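Local atomic coordinates of AlyGC (Glaciecola chathamensis, PDB entry 5GKD), a protein that probably degrades alginate as a polysaccharide lyase of family 6, cleaving glycosidic bonds in this acidic polysaccharide by beta-elimination. Residues A[164-169]-A[199-204]; A[216-221]-A[237-242]; A[244-249]-A[269-274]. All blocks are in the same frame, centred on the assembly; numbering follows the deposited sequence.

Contact 1 (A[164-169]-A[199-204])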
ATOM      1  N   HIS A 164      10.577 -38.007  12.667  1.00 20.47           N
ATOM      2  CA  HIS A 164      10.124 -37.722  11.313  1.00 19.11           C
ATOM      3  C   HIS A 164      11.274 -37.907  10.337  1.00 21.64           C
ATOM      4  O   HIS A 164      12.437 -37.675  10.670  1.00 23.93           O
ATOM      5  CB  HIS A 164       9.586 -36.287  11.201  1.00 20.97           C
ATOM      6  CG  HIS A 164       8.296 -36.046  11.926  1.00 19.20           C
ATOM      7  ND1 HIS A 164       7.281 -36.972  11.979  1.00 19.05           N
ATOM      8  CD2 HIS A 164       7.856 -34.968  12.619  1.00 19.45           C
ATOM      9  CE1 HIS A 164       6.267 -36.475  12.667  1.00 17.72           C
ATOM     10  NE2 HIS A 164       6.599 -35.266  13.083  1.00 19.43           N
ATOM     11  N   ARG A 165      10.947 -38.336   9.125  1.00 22.49           N
ATOM     12  CA  ARG A 165      11.932 -38.553   8.075  1.00 19.38           C
ATOM     13  C   ARG A 165      11.619 -37.660   6.875  1.00 20.26           C
ATOM     14  O   ARG A 165      10.517 -37.724   6.314  1.00 18.44           O
ATOM     15  CB  ARG A 165      11.966 -40.023   7.668  1.00 19.20           C
ATOM     16  CG  ARG A 165      12.992 -40.305   6.593  1.00 23.80           C
ATOM     17  CD  ARG A 165      13.065 -41.779   6.183  1.00 25.32           C
ATOM     18  NE  ARG A 165      14.048 -41.935   5.118  1.00 28.74           N
ATOM     19  CZ  ARG A 165      14.108 -42.959   4.277  1.00 26.74           C
ATOM     20  NH1 ARG A 165      13.234 -43.956   4.362  1.00 25.15           N
ATOM     21  NH2 ARG A 165      15.047 -42.971   3.346  1.00 27.69           N
ATOM     22  N   ILE A 166      12.586 -36.831   6.486  1.00 17.08           N
ATOM     23  CA  ILE A 166      12.439 -35.889   5.381  1.00 18.88           C
ATOM     24  C   ILE A 166      13.547 -36.187   4.381  1.00 17.07           C
ATOM     25  O   ILE A 166      14.712 -35.855   4.622  1.00 19.95           O
ATOM     26  CB  ILE A 166      12.490 -34.435   5.868  1.00 17.45           C
ATOM     27  CG1 ILE A 166      11.398 -34.205   6.922  1.00 18.59           C
ATOM     28  CG2 ILE A 166      12.414 -33.464   4.681  1.00 16.76           C
ATOM     29  CD1 ILE A 166      11.552 -32.935   7.736  1.00 16.89           C
ATOM     30  N   ASP A 167      13.203 -36.836   3.268  1.00 18.96           N
ATOM     31  CA  ASP A 167      14.248 -37.423   2.446  1.00 18.84           C
ATOM     32  C   ASP A 167      13.901 -37.339   0.973  1.00 19.92           C
ATOM     33  O   ASP A 167      12.732 -37.359   0.592  1.00 18.36           O
ATOM     34  CB  ASP A 167      14.510 -38.887   2.831  1.00 21.50           C
ATOM     35  CG  ASP A 167      13.340 -39.798   2.518  1.00 21.01           C
ATOM     36  OD1 ASP A 167      12.426 -39.876   3.347  1.00 22.17           O
ATOM     37  OD2 ASP A 167      13.330 -40.439   1.446  1.00 22.14           O
ATOM     38  N   HIS A 168      14.948 -37.250   0.149  1.00 18.59           N
ATOM     39  CA  HIS A 168      14.831 -37.317  -1.306  1.00 18.15           C
ATOM     40  C   HIS A 168      13.900 -36.258  -1.874  1.00 18.08           C
ATOM     41  O   HIS A 168      13.273 -36.475  -2.907  1.00 20.10           O
ATOM     42  CB  HIS A 168      14.363 -38.704  -1.753  1.00 21.63           C
ATOM     43  CG  HIS A 168      15.335 -39.792  -1.446  1.00 19.37           C
ATOM     44  ND1 HIS A 168      15.254 -40.562  -0.305  1.00 24.75           N
ATOM     45  CD2 HIS A 168      16.425 -40.227  -2.120  1.00 20.42           C
ATOM     46  CE1 HIS A 168      16.244 -41.434  -0.300  1.00 22.07           C
ATOM     47  NE2 HIS A 168      16.969 -41.247  -1.387  1.00 22.78           N
ATOM     48  N   ASN A 169      13.784 -35.114  -1.222  1.00 18.21           N
ATOM     49  CA  ASN A 169      12.951 -34.042  -1.738  1.00 16.19           C
ATOM     50  C   ASN A 169      13.776 -33.106  -2.608  1.00 21.97           C
ATOM     51  O   ASN A 169      14.986 -32.932  -2.405  1.00 20.63           O
ATOM     52  CB  ASN A 169      12.310 -33.260  -0.601  1.00 16.63           C
ATOM     53  CG  ASN A 169      11.361 -34.115   0.212  1.00 18.26           C
ATOM     54  OD1 ASN A 169      10.318 -34.524  -0.288  1.00 18.65           O
ATOM     55  ND2 ASN A 169      11.718 -34.392   1.463  1.00 14.59           N
ATOM     56  N   THR A 199      14.513 -35.552  14.459  1.00 23.25           N
ATOM     57  CA  THR A 199      14.135 -35.506  13.053  1.00 20.48           C
ATOM     58  C   THR A 199      15.309 -35.871  12.153  1.00 19.24           C
ATOM     59  O   THR A 199      16.426 -35.407  12.356  1.00 22.05           O
ATOM     60  CB  THR A 199      13.635 -34.110  12.689  1.00 17.72           C
ATOM     61  OG1 THR A 199      12.461 -33.804  13.459  1.00 21.06           O
ATOM     62  CG2 THR A 199      13.317 -34.028  11.208  1.00 18.51           C
ATOM     63  N   LEU A 200      15.032 -36.674  11.136  1.00 20.35           N
ATOM     64  CA  LEU A 200      16.011 -37.134  10.160  1.00 20.06           C
ATOM     65  C   LEU A 200      15.800 -36.393   8.842  1.00 20.32           C
ATOM     66  O   LEU A 200      14.743 -36.524   8.218  1.00 20.54           O
ATOM     67  CB  LEU A 200      15.876 -38.645   9.956  1.00 18.93           C
ATOM     68  CG  LEU A 200      16.735 -39.339   8.906  1.00 25.19           C
ATOM     69  CD1 LEU A 200      18.150 -38.920   9.181  1.00 30.21           C
ATOM     70  CD2 LEU A 200      16.650 -40.866   8.982  1.00 19.84           C
ATOM     71  N   VAL A 201      16.805 -35.635   8.413  1.00 18.67           N
ATOM     72  CA  VAL A 201      16.760 -34.860   7.182  1.00 18.18           C
ATOM     73  C   VAL A 201      17.906 -35.335   6.305  1.00 19.51           C
ATOM     74  O   VAL A 201      19.054 -34.942   6.525  1.00 20.82           O
ATOM     75  CB  VAL A 201      16.871 -33.353   7.432  1.00 16.66           C
ATOM     76  CG1 VAL A 201      16.776 -32.585   6.101  1.00 12.12           C
ATOM     77  CG2 VAL A 201      15.825 -32.884   8.423  1.00 16.89           C
ATOM     78  N   GLU A 202      17.599 -36.130   5.284  1.00 18.31           N
ATOM     79  CA  GLU A 202      18.626 -36.838   4.531  1.00 20.47           C
ATOM     80  C   GLU A 202      18.331 -36.886   3.039  1.00 18.95           C
ATOM     81  O   GLU A 202      17.185 -37.015   2.612  1.00 21.34           O
ATOM     82  CB  GLU A 202      18.789 -38.264   5.055  1.00 22.46           C
ATOM     83  CG  GLU A 202      17.525 -39.071   4.994  1.00 26.15           C
ATOM     84  CD  GLU A 202      17.771 -40.515   5.265  1.00 34.70           C
ATOM     85  OE1 GLU A 202      16.886 -41.335   4.949  1.00 35.47           O
ATOM     86  OE2 GLU A 202      18.859 -40.826   5.795  1.00 40.82           O
ATOM     87  N   ASN A 203      19.395 -36.820   2.249  1.00 20.66           N
ATOM     88  CA  ASN A 203      19.325 -37.043   0.804  1.00 21.06           C
ATOM     89  C   ASN A 203      18.356 -36.098   0.103  1.00 21.12           C
ATOM     90  O   ASN A 203      17.734 -36.463  -0.895  1.00 23.12           O
ATOM     91  CB  ASN A 203      18.977 -38.499   0.488  1.00 20.65           C
ATOM     92  CG  ASN A 203      20.157 -39.430   0.719  1.00 26.53           C
ATOM     93  OD1 ASN A 203      20.113 -40.314   1.567  1.00 31.66           O
ATOM     94  ND2 ASN A 203      21.235 -39.199  -0.011  1.00 26.26           N
ATOM     95  N   ASN A 204      18.233 -34.873   0.589  1.00 18.89           N
ATOM     96  CA  ASN A 204      17.495 -33.846  -0.125  1.00 18.33           C
ATOM     97  C   ASN A 204      18.451 -33.000  -0.956  1.00 18.32           C
ATOM     98  O   ASN A 204      19.645 -32.911  -0.677  1.00 19.15           O
ATOM     99  CB  ASN A 204      16.719 -32.952   0.839  1.00 16.44           C
ATOM    100  CG  ASN A 204      15.859 -33.740   1.771  1.00 18.12           C
ATOM    101  OD1 ASN A 204      14.756 -34.157   1.407  1.00 19.59           O
ATOM    102  ND2 ASN A 204      16.356 -33.972   2.978  1.00 15.25           N
TER
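Strands 165-167 and 200-202 run parallel, 4.8 Å apart at 8°, with Arg165 beside Leu200, Ile166 beside Val201 and Asp167 beside Glu202. The ladder alternates: Leu200 N donates to His164 O (2.8 Å), and Ile166 N to Leu200 O (2.8 Å). On the face bearing Arg165, the extended arginine chain, its CG anti to the backbone N (chi1 -179°), brings the edge of the guanidinium to Glu202 OE1. NE and NH2 both lie 2.9 Å from that oxygen, but the N-H bonds are bent and weak, so the attraction is probably largely electrostatic. Asp167 adds a second carboxylate above the guanidinium plane, a pairing of charges alone, and its OD1 also pairs with Arg134. His168 ND1 meets Asp167 OD2 in the ring plane, while Asn203 CB sits over the ring face in a CH-pi contact. At the turn, the Asn169 and Asn204 amides lie side by side with nearly parallel planes. Asn204 OD1 accepts Asn169 N and ND2 (3.0 Å each) from opposite faces, and Asn204 ND2 donates to Ile166 O. Asn169 ND2 also serves Phe135 O, and Asn204 ND2 Asn228 OD1; these buried, hydrogen-bonded amides form the asparagine ladder characteristic of pectate lyase-like parallel beta-helices.

Contact 2 (A[216-221]-A[237-242]); sequences ISNKSG and LTLRHG. With PO4 (phosphate ion), chain H; CO3 (carbonate ion), chain J.
The anion pocket beside the calcium site is built partly on this pair of parallel strands, 217-219 and 237-241, from which Lys219 and Arg240 reach out side by side. The lysine chain is extended, and its NZ donates to O4 of a phosphate at 2.8 Å as well as to a glycerol. Arg240 bends at chi2 (67°), which swings NE toward the anions. The edge of its guanidinium faces phosphate O3 and carbonate O3, two oxygens too close for both ions to be fully present, so the ions are probably alternative occupants. Phosphate, carbonate and glycerol probably come from the crystallisation liquor, but the two anions mark an anion-binding pocket. Glu214, Arg264 and Tyr303 complete the carbonate pocket, and Arg240 NH2 is tied to Arg302 O. His241 NE2 lies 3.7 Å above the plane of the Arg240 guanidinium, over its centre, and His241 CD2 is also 3.8 Å from Lys219 CG, so the imidazole packs against both cationic chains. Such a row of short strands, one per coil, is one face of the parallel beta-helix, and its ladder is regular at first: Thr238 N to Ile216 O and Asn218 N to Thr238 O, both 2.9 Å. Arg240 takes helical-region backbone angles, which breaks the even alternation, and Asn218 O receives His241 N (3.0 Å) along with a weak bond from Arg240 N. Ser217 OG bonds to Glu214, a calcium ligand, and is thus second-shell to the metal. On the inward face Ile216 CB packs 4.2 Å from Leu237 CG. The buried Asn218 amide uses both ends: OD1 accepts from Asn223, while ND2 gives a hydrogen to a water 3.1 Å away that in turn bonds to His241 O.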
ATOM      1  N   ILE A 216      18.478 -24.078   6.039  1.00 16.36           N
ATOM      2  CA  ILE A 216      17.944 -24.910   7.109  1.00 18.38           C
ATOM      3  C   ILE A 216      18.172 -24.188   8.427  1.00 17.13           C
ATOM      4  O   ILE A 216      19.277 -23.708   8.691  1.00 16.85           O
ATOM      5  CB  ILE A 216      18.618 -26.294   7.144  1.00 14.08           C
ATOM      6  CG1 ILE A 216      18.375 -27.047   5.833  1.00 15.39           C
ATOM      7  CG2 ILE A 216      18.143 -27.061   8.354  1.00 16.89           C
ATOM      8  CD1 ILE A 216      19.016 -28.417   5.774  1.00 14.46           C
ATOM      9  N   SER A 217      17.141 -24.119   9.253  1.00 17.78           N
ATOM     10  CA  SER A 217      17.205 -23.475  10.560  1.00 18.68           C
ATOM     11  C   SER A 217      16.877 -24.551  11.584  1.00 20.71           C
ATOM     12  O   SER A 217      15.702 -24.871  11.787  1.00 17.90           O
ATOM     13  CB  SER A 217      16.231 -22.300  10.635  1.00 19.55           C
ATOM     14  OG  SER A 217      16.337 -21.571  11.856  1.00 18.86           O
ATOM     15  N   ASN A 218      17.900 -25.157  12.191  1.00 20.74           N
ATOM     16  CA  ASN A 218      17.649 -26.167  13.208  1.00 19.97           C
ATOM     17  C   ASN A 218      17.378 -25.486  14.544  1.00 22.56           C
ATOM     18  O   ASN A 218      18.179 -24.668  14.999  1.00 23.86           O
ATOM     19  CB  ASN A 218      18.817 -27.140  13.331  1.00 18.06           C
ATOM     20  CG  ASN A 218      18.452 -28.357  14.135  1.00 19.69           C
ATOM     21  OD1 ASN A 218      17.754 -29.246  13.646  1.00 19.50           O
ATOM     22  ND2 ASN A 218      18.890 -28.395  15.388  1.00 20.47           N
ATOM     23  N   LYS A 219      16.243 -25.811  15.161  1.00 18.89           N
ATOM     24  CA  LYS A 219      15.768 -25.136  16.372  1.00 19.17           C
ATOM     25  C   LYS A 219      15.184 -26.150  17.346  1.00 20.50           C
ATOM     26  O   LYS A 219      14.090 -25.976  17.881  1.00 20.60           O
ATOM     27  CB  LYS A 219      14.725 -24.066  16.052  1.00 21.53           C
ATOM     28  CG  LYS A 219      15.265 -22.782  15.402  1.00 19.93           C
ATOM     29  CD  LYS A 219      14.142 -21.743  15.249  1.00 20.51           C
ATOM     30  CE  LYS A 219      14.645 -20.405  14.727  1.00 17.92           C
ATOM     31  NZ  LYS A 219      13.534 -19.485  14.356  1.00 20.92           N
ATOM     32  N   SER A 220      15.892 -27.248  17.550  1.00 18.63           N
ATOM     33  CA  SER A 220      15.466 -28.284  18.482  1.00 19.32           C
ATOM     34  C   SER A 220      16.650 -29.220  18.686  1.00 20.20           C
ATOM     35  O   SER A 220      17.720 -29.034  18.093  1.00 19.45           O
ATOM     36  CB  SER A 220      14.240 -29.030  17.973  1.00 17.62           C
ATOM     37  OG  SER A 220      14.413 -29.418  16.625  1.00 18.63           O
ATOM     38  N   GLY A 221      16.437 -30.249  19.502  1.00 21.74           N
ATOM     39  CA  GLY A 221      17.512 -31.113  19.948  1.00 21.14           C
ATOM     40  C   GLY A 221      17.609 -32.430  19.202  1.00 22.39           C
ATOM     41  O   GLY A 221      16.609 -33.000  18.781  1.00 20.60           O
ATOM     42  N   LEU A 237      23.322 -23.781   6.321  1.00 16.78           N
ATOM     43  CA  LEU A 237      22.732 -24.717   7.268  1.00 16.95           C
ATOM     44  C   LEU A 237      23.071 -24.208   8.662  1.00 18.32           C
ATOM     45  O   LEU A 237      24.211 -24.335   9.105  1.00 20.84           O
ATOM     46  CB  LEU A 237      23.287 -26.117   7.039  1.00 15.73           C
ATOM     47  CG  LEU A 237      22.684 -27.337   7.728  1.00 18.38           C
ATOM     48  CD1 LEU A 237      23.332 -28.619   7.174  1.00 19.43           C
ATOM     49  CD2 LEU A 237      22.789 -27.286   9.227  1.00 17.52           C
ATOM     50  N   THR A 238      22.096 -23.646   9.360  1.00 18.03           N
ATOM     51  CA  THR A 238      22.345 -23.019  10.647  1.00 16.52           C
ATOM     52  C   THR A 238      21.805 -23.900  11.768  1.00 19.97           C
ATOM     53  O   THR A 238      20.635 -24.302  11.753  1.00 16.71           O
ATOM     54  CB  THR A 238      21.725 -21.628  10.724  1.00 17.16           C
ATOM     55  OG1 THR A 238      22.472 -20.717   9.899  1.00 18.15           O
ATOM     56  CG2 THR A 238      21.739 -21.125  12.169  1.00 16.28           C
ATOM     57  N   LEU A 239      22.679 -24.219  12.714  1.00 19.43           N
ATOM     58  CA  LEU A 239      22.323 -24.823  13.995  1.00 19.99           C
ATOM     59  C   LEU A 239      21.924 -23.675  14.921  1.00 19.33           C
ATOM     60  O   LEU A 239      22.711 -23.177  15.727  1.00 18.73           O
ATOM     61  CB  LEU A 239      23.498 -25.630  14.535  1.00 19.28           C
ATOM     62  CG  LEU A 239      23.572 -27.143  14.305  1.00 22.63           C
ATOM     63  CD1 LEU A 239      22.707 -27.635  13.162  1.00 19.84           C
ATOM     64  CD2 LEU A 239      25.010 -27.659  14.180  1.00 19.85           C
ATOM     65  N   ARG A 240      20.660 -23.251  14.789  1.00 21.01           N
ATOM     66  CA  ARG A 240      20.196 -21.964  15.306  1.00 17.18           C
ATOM     67  C   ARG A 240      19.914 -21.997  16.805  1.00 20.71           C
ATOM     68  O   ARG A 240      20.403 -21.141  17.552  1.00 20.66           O
ATOM     69  CB  ARG A 240      18.933 -21.537  14.554  1.00 17.73           C
ATOM     70  CG  ARG A 240      18.411 -20.193  14.978  1.00 17.07           C
ATOM     71  CD  ARG A 240      19.378 -19.074  14.586  1.00 20.86           C
ATOM     72  NE  ARG A 240      18.984 -17.806  15.185  1.00 23.29           N
ATOM     73  CZ  ARG A 240      19.288 -17.437  16.427  1.00 21.31           C
ATOM     74  NH1 ARG A 240      20.015 -18.229  17.201  1.00 19.05           N
ATOM     75  NH2 ARG A 240      18.858 -16.266  16.889  1.00 19.50           N
ATOM     76  N   HIS A 241      19.065 -22.933  17.246  1.00 19.07           N
ATOM     77  CA  HIS A 241      18.756 -23.143  18.648  1.00 19.35           C
ATOM     78  C   HIS A 241      18.744 -24.640  18.907  1.00 19.12           C
ATOM     79  O   HIS A 241      18.496 -25.433  18.000  1.00 23.55           O
ATOM     80  CB  HIS A 241      17.374 -22.582  19.082  1.00 18.57           C
ATOM     81  CG  HIS A 241      17.191 -21.110  18.878  1.00 20.48           C
ATOM     82  ND1 HIS A 241      18.060 -20.164  19.383  1.00 22.56           N
ATOM     83  CD2 HIS A 241      16.207 -20.422  18.254  1.00 17.59           C
ATOM     84  CE1 HIS A 241      17.624 -18.958  19.067  1.00 20.89           C
ATOM     85  NE2 HIS A 241      16.503 -19.088  18.376  1.00 20.39           N
ATOM     86  N   GLY A 242      18.967 -25.026  20.153  1.00 19.41           N
ATOM     87  CA  GLY A 242      18.885 -26.456  20.420  1.00 21.23           C
ATOM     88  C   GLY A 242      20.208 -27.168  20.223  1.00 21.02           C
ATOM     89  O   GLY A 242      21.041 -26.785  19.405  1.00 23.50           O
TER
HETATM   90  P   PO4 H 804      15.900 -16.856  13.290  1.00 22.26           P
HETATM   91  O1  PO4 H 804      16.419 -18.252  13.068  1.00 23.75           O
HETATM   92  O2  PO4 H 804      15.184 -16.468  12.056  1.00 20.24           O
HETATM   93  O3  PO4 H 804      17.085 -15.899  13.588  1.00 27.41           O
HETATM   94  O4  PO4 H 804      14.844 -16.962  14.365  1.00 17.43           O
HETATM   95  C   CO3 J 806      19.538 -15.611  12.984  1.00 25.86           C
HETATM   96  O1  CO3 J 806      19.820 -16.497  12.072  1.00 22.97           O
HETATM   97  O2  CO3 J 806      20.588 -14.970  13.400  1.00 23.37           O
HETATM   98  O3  CO3 J 806      18.271 -15.432  13.437  1.00 38.99           O
HETATM   99  O   HOH W   1      20.653 -26.073  16.525  1.00 18.66           O

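Contact 3 (A[244-249]-A[269-274])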
ATOM      1  N   GLY A 244      22.960 -30.789  20.603  1.00 21.73           N
ATOM      2  CA  GLY A 244      23.175 -32.210  20.410  1.00 20.48           C
ATOM      3  C   GLY A 244      22.828 -32.731  19.040  1.00 21.52           C
ATOM      4  O   GLY A 244      22.419 -33.882  18.913  1.00 21.35           O
ATOM      5  N   ASN A 245      23.007 -31.918  18.008  1.00 20.03           N
ATOM      6  CA  ASN A 245      22.654 -32.257  16.640  1.00 19.62           C
ATOM      7  C   ASN A 245      23.866 -32.763  15.875  1.00 19.89           C
ATOM      8  O   ASN A 245      25.005 -32.402  16.166  1.00 21.06           O
ATOM      9  CB  ASN A 245      22.066 -31.036  15.944  1.00 16.12           C
ATOM     10  CG  ASN A 245      20.865 -30.501  16.688  1.00 19.51           C
ATOM     11  OD1 ASN A 245      19.773 -31.060  16.588  1.00 18.99           O
ATOM     12  ND2 ASN A 245      21.072 -29.457  17.482  1.00 17.21           N
ATOM     13  N   ILE A 246      23.614 -33.585  14.873  1.00 17.73           N
ATOM     14  CA  ILE A 246      24.674 -34.107  14.028  1.00 20.65           C
ATOM     15  C   ILE A 246      24.440 -33.607  12.617  1.00 18.58           C
ATOM     16  O   ILE A 246      23.375 -33.845  12.040  1.00 21.30           O
ATOM     17  CB  ILE A 246      24.747 -35.640  14.075  1.00 23.86           C
ATOM     18  CG1 ILE A 246      24.879 -36.100  15.526  1.00 29.36           C
ATOM     19  CG2 ILE A 246      25.934 -36.124  13.253  1.00 27.56           C
ATOM     20  CD1 ILE A 246      25.209 -37.584  15.699  1.00 33.94           C
ATOM     21  N   VAL A 247      25.437 -32.914  12.071  1.00 20.05           N
ATOM     22  CA  VAL A 247      25.452 -32.398  10.710  1.00 18.28           C
ATOM     23  C   VAL A 247      26.575 -33.152  10.001  1.00 22.78           C
ATOM     24  O   VAL A 247      27.761 -32.945  10.312  1.00 22.45           O
ATOM     25  CB  VAL A 247      25.702 -30.883  10.679  1.00 16.34           C
ATOM     26  CG1 VAL A 247      25.914 -30.389   9.267  1.00 13.53           C
ATOM     27  CG2 VAL A 247      24.593 -30.125  11.384  1.00 19.42           C
ATOM     28  N   GLU A 248      26.220 -34.015   9.050  1.00 18.80           N
ATOM     29  CA  GLU A 248      27.167 -35.013   8.580  1.00 21.11           C
ATOM     30  C   GLU A 248      26.915 -35.393   7.121  1.00 22.10           C
ATOM     31  O   GLU A 248      25.776 -35.418   6.664  1.00 22.34           O
ATOM     32  CB  GLU A 248      27.099 -36.191   9.553  1.00 24.88           C
ATOM     33  CG  GLU A 248      26.335 -37.403   9.162  1.00 31.97           C
ATOM     34  CD  GLU A 248      26.428 -38.470  10.237  1.00 29.57           C
ATOM     35  OE1 GLU A 248      25.376 -38.887  10.757  1.00 38.00           O
ATOM     36  OE2 GLU A 248      27.556 -38.851  10.590  1.00 32.62           O
ATOM     37  N   ASN A 249      27.996 -35.610   6.373  1.00 20.15           N
ATOM     38  CA  ASN A 249      27.954 -36.085   4.986  1.00 20.36           C
ATOM     39  C   ASN A 249      27.253 -35.126   4.024  1.00 23.33           C
ATOM     40  O   ASN A 249      26.865 -35.534   2.930  1.00 21.01           O
ATOM     41  CB  ASN A 249      27.276 -37.459   4.856  1.00 20.11           C
ATOM     42  CG  ASN A 249      27.748 -38.458   5.884  1.00 22.08           C
ATOM     43  OD1 ASN A 249      28.869 -38.393   6.379  1.00 25.64           O
ATOM     44  ND2 ASN A 249      26.888 -39.406   6.202  1.00 23.91           N
ATOM     45  N   ASP A 269      26.975 -29.123  22.194  1.00 24.42           N
ATOM     46  CA  ASP A 269      27.153 -30.480  21.768  1.00 19.59           C
ATOM     47  C   ASP A 269      26.891 -30.755  20.300  1.00 20.09           C
ATOM     48  O   ASP A 269      26.385 -31.760  19.960  1.00 21.43           O
ATOM     49  CB  ASP A 269      26.304 -31.421  22.640  1.00 21.80           C
ATOM     50  CG  ASP A 269      26.523 -31.226  24.129  1.00 26.65           C
ATOM     51  OD1 ASP A 269      27.631 -31.092  24.594  1.00 27.62           O
ATOM     52  OD2 ASP A 269      25.562 -31.218  24.864  1.00 32.08           O
ATOM     53  N   GLN A 270      27.251 -29.841  19.444  1.00 22.04           N
ATOM     54  CA  GLN A 270      27.037 -30.081  18.021  1.00 20.48           C
ATOM     55  C   GLN A 270      28.178 -30.916  17.442  1.00 23.57           C
ATOM     56  O   GLN A 270      29.333 -30.784  17.855  1.00 21.46           O
ATOM     57  CB  GLN A 270      26.912 -28.757  17.270  1.00 18.99           C
ATOM     58  CG  GLN A 270      26.033 -27.689  17.962  1.00 19.91           C
ATOM     59  CD  GLN A 270      24.535 -28.035  18.037  1.00 22.46           C
ATOM     60  OE1 GLN A 270      24.124 -29.189  17.879  1.00 19.50           O
ATOM     61  NE2 GLN A 270      23.718 -27.016  18.282  1.00 18.79           N
ATOM     62  N   ILE A 271      27.848 -31.787  16.490  1.00 20.92           N
ATOM     63  CA  ILE A 271      28.835 -32.558  15.743  1.00 20.63           C
ATOM     64  C   ILE A 271      28.719 -32.207  14.261  1.00 22.01           C
ATOM     65  O   ILE A 271      27.663 -32.401  13.649  1.00 25.22           O
ATOM     66  CB  ILE A 271      28.671 -34.068  15.966  1.00 21.08           C
ATOM     67  CG1 ILE A 271      28.936 -34.423  17.425  1.00 23.00           C
ATOM     68  CG2 ILE A 271      29.594 -34.833  15.047  1.00 25.52           C
ATOM     69  CD1 ILE A 271      28.496 -35.837  17.800  1.00 20.50           C
ATOM     70  N   ILE A 272      29.799 -31.686  13.696  1.00 22.57           N
ATOM     71  CA  ILE A 272      29.896 -31.292  12.295  1.00 19.03           C
ATOM     72  C   ILE A 272      31.033 -32.126  11.710  1.00 23.11           C
ATOM     73  O   ILE A 272      32.210 -31.779  11.862  1.00 22.54           O
ATOM     74  CB  ILE A 272      30.166 -29.790  12.120  1.00 19.37           C
ATOM     75  CG1 ILE A 272      28.995 -28.924  12.612  1.00 23.49           C
ATOM     76  CG2 ILE A 272      30.422 -29.459  10.661  1.00 16.66           C
ATOM     77  CD1 ILE A 272      28.914 -28.734  14.064  1.00 26.24           C
ATOM     78  N   ARG A 273      30.701 -33.236  11.054  1.00 21.76           N
ATOM     79  CA  ARG A 273      31.710 -34.165  10.583  1.00 21.46           C
ATOM     80  C   ARG A 273      31.426 -34.594   9.153  1.00 20.93           C
ATOM     81  O   ARG A 273      30.276 -34.699   8.723  1.00 22.26           O
ATOM     82  CB  ARG A 273      31.807 -35.415  11.469  1.00 23.00           C
ATOM     83  CG  ARG A 273      30.571 -36.260  11.423  1.00 26.08           C
ATOM     84  CD  ARG A 273      30.797 -37.676  11.928  1.00 32.28           C
ATOM     85  NE  ARG A 273      31.266 -37.707  13.303  1.00 36.65           N
ATOM     86  CZ  ARG A 273      30.560 -38.164  14.337  1.00 40.31           C
ATOM     87  NH1 ARG A 273      29.328 -38.657  14.171  1.00 26.22           N
ATOM     88  NH2 ARG A 273      31.109 -38.135  15.546  1.00 40.19           N
ATOM     89  N   ASN A 274      32.510 -34.833   8.423  1.00 20.49           N
ATOM     90  CA  ASN A 274      32.464 -35.434   7.093  1.00 22.77           C
ATOM     91  C   ASN A 274      31.613 -34.627   6.105  1.00 21.71           C
ATOM     92  O   ASN A 274      30.967 -35.194   5.231  1.00 23.01           O
ATOM     93  CB  ASN A 274      31.966 -36.881   7.168  1.00 21.71           C
ATOM     94  CG  ASN A 274      32.477 -37.711   6.024  1.00 24.72           C
ATOM     95  OD1 ASN A 274      33.625 -37.572   5.642  1.00 24.31           O
ATOM     96  ND2 ASN A 274      31.618 -38.548   5.439  1.00 24.39           N
TER
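Glu248 and Arg273 lie side by side on the face they share with Ile246 and Ile271, across parallel strands 246-248 and 271-273. Starting from CB, the arginine chain takes CG between its backbone N and carbonyl carbon (chi1 66°), within 3.9 Å of Glu248 CB. CD follows at 3.7 Å from Glu248 OE2. A bend at chi3 then folds the guanidinium back over its own strand, where Ile271 CG2 lies 3.5 Å above the centre of its plane. NE makes a long, weak ion pair with Glu312, and NH1 ends 4.0 Å from Glu248 OE2, beyond salt-bridge range. Branched Ile271 gives the flat cation an apolar surface, and the long arginine may feel a weak pull from both glutamates. On the opposite face Val247 CB lies 4.3 Å from Ile272 CG1, and both side chains pack on Leu239 and Ile263. At one end Gln270 OE1 accepts both Asn245 N (3.0 Å) and Asn245 ND2 (3.1 Å), the second on a lone pair in the carbonyl plane; Gln270 NE2 donates to Gly242 O, and Asn223 N to Asn245 OD1. At the other, Asn274 ND2 bonds to Asn249 OD1 at 2.9 Å with the two amides almost perpendicular, and Ser411 N to Asn274 OD1. Both asparagines take left-handed backbone angles, which asparagine tolerates well. The backbone ladder, Ile271 N to Asn245 O, Val247 N to Ile271 O and Arg273 N to Val247 O, thus fixes the strand pair and the amides add to it at both ends; the outer charged pair probably contributes no more than a loose electrostatic attraction.

How the contacts relate
From the N terminus, contact 1 closes first, joining 164-169 to 199-204 across one coil that passes through strand 185-188. The chain then enters 216-221, and contact 2 closes at 237-242 after a coil containing strand 224-231. Contact 3 follows, with 244-249 meeting 269-274 around strand 263-265. The three loops therefore come in series; none encloses or crosses another. Contacts 1 and 3 lie in one row of strands, their centres about 15 Å apart, while contact 2 belongs to the row near the calcium. Contacts 2 and 3 touch directly: Asn218 ND2 of one probably donates to Asn245 OD1 of the other, tying the two rows together.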